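Local coordinates for IL-4-inducing protein (Schistosoma mansoni, PDB 4EL6) that triggers antigen-independent interleukin-4 release from basophils by binding IgE, through a domain with a crystallin fold, at residues T68-G71 / C75-D78. Numbering follows the deposited sequence.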
loop_
_atom_site.group_PDB
_atom_site.type_symbol
_atom_site.label_atom_id
_atom_site.label_comp_id
_atom_site.label_asym_id
_atom_site.label_seq_id
_atom_site.Cartn_x
_atom_site.Cartn_y
_atom_site.Cartn_z
ATOM N N THR A 68 -5.010 -3.687 -4.351
ATOM C CA THR A 68 -3.671 -4.180 -4.546
ATOM C C THR A 68 -3.090 -4.291 -3.154
ATOM O O THR A 68 -2.973 -3.281 -2.417
ATOM C CB THR A 68 -2.912 -3.194 -5.400
ATOM O OG1 THR A 68 -3.419 -3.253 -6.736
ATOM C CG2 THR A 68 -1.373 -3.487 -5.427
ATOM N N GLY A 69 -2.634 -5.502 -2.773
ATOM C CA GLY A 69 -2.114 -5.760 -1.476
ATOM C C GLY A 69 -0.614 -6.020 -1.541
ATOM O O GLY A 69 -0.114 -6.467 -2.564
ATOM N N LEU A 70 0.082 -5.647 -0.467
ATOM C CA LEU A 70 1.543 -5.783 -0.361
ATOM C C LEU A 70 1.858 -6.232 1.033
ATOM O O LEU A 70 1.442 -5.613 2.044
ATOM C CB LEU A 70 2.334 -4.469 -0.560
ATOM C CG LEU A 70 2.215 -3.686 -1.842
ATOM C CD1 LEU A 70 1.087 -2.686 -1.871
ATOM C CD2 LEU A 70 3.584 -2.984 -1.961
ATOM N N GLY A 71 2.559 -7.340 1.083
ATOM C CA GLY A 71 3.144 -7.819 2.341
ATOM C C GLY A 71 4.527 -7.249 2.680
ATOM O O GLY A 71 5.158 -6.516 1.916
ATOM N N CYS A 75 8.129 -4.865 -2.805
ATOM C CA CYS A 75 7.992 -3.631 -3.591
ATOM C C CYS A 75 7.213 -3.879 -4.891
ATOM O O CYS A 75 7.316 -5.006 -5.512
ATOM C CB CYS A 75 9.353 -3.074 -3.988
ATOM S SG CYS A 75 10.301 -2.470 -2.585
ATOM N N ILE A 76 6.344 -2.942 -5.252
ATOM C CA ILE A 76 5.893 -2.863 -6.616
ATOM C C ILE A 76 6.761 -1.859 -7.369
ATOM O O ILE A 76 6.693 -0.669 -7.137
ATOM C CB ILE A 76 4.393 -2.526 -6.698
ATOM C CG1 ILE A 76 3.604 -3.589 -5.946
ATOM C CG2 ILE A 76 4.021 -2.412 -8.177
ATOM C CD1 ILE A 76 2.182 -3.219 -5.762
ATOM N N ASP A 77 7.680 -2.369 -8.212
ATOM C CA ASP A 77 8.668 -1.496 -8.787
ATOM C C ASP A 77 8.122 -0.503 -9.813
ATOM O O ASP A 77 8.732 0.537 -10.063
ATOM C CB ASP A 77 9.734 -2.373 -9.484
ATOM C CG ASP A 77 10.628 -3.122 -8.520
ATOM O OD1 ASP A 77 10.853 -2.668 -7.356
ATOM O OD2 ASP A 77 11.176 -4.154 -9.003
ATOM N N ASP A 78 7.051 -0.880 -10.474
ATOM C CA ASP A 78 6.395 0.073 -11.413
ATOM C C ASP A 78 4.889 0.056 -11.192
ATOM O O ASP A 78 4.110 -0.740 -11.758
ATOM C CB ASP A 78 6.723 -0.164 -12.893
ATOM C CG ASP A 78 6.128 0.890 -13.772
ATOM O OD1 ASP A 78 5.301 1.730 -13.281
ATOM O OD2 ASP A 78 6.605 0.990 -14.931
#
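I76 reaches across from the short strand 75-76 and sets its delta methyl between T68 and L70, two side chains on the same face of strand 67-71. From CB, which itself meets neither residue, the longer branch carries the contact. CG1 lies anti to the carbonyl carbon of I76 (chi1 -58°), and the next torsion is extended (chi2 170°), which sends CD1 on toward the opposing strand. Along this branch, I76 CG1 approaches L70 CD2 at 4.0 Å. At its end, I76 CD1 comes within 3.6 Å of T68 CG2, methyl to methyl and tip to tip, and lies 3.9 Å from L70 CG. L70 crosses the isoleucine at about a right angle, and I76 CD1 rests at its fork, 4.1 Å from both L70 CD1 and L70 CD2. T68 presents its methyl because CG2 is anti to its backbone N, while OG1 stands beside that N. The contact is therefore purely apolar. T68 and L70, two residues apart, both point toward I76, while G69 between them belongs to the other face of the strand. In this crystallin fold the three side chains bridge the edge strands of two antiparallel sheets: strand 67-71 pairs with strand 52-58, whereas strand 75-76 pairs with strand 39-41, to which C75 is also tied by its disulfide with C41.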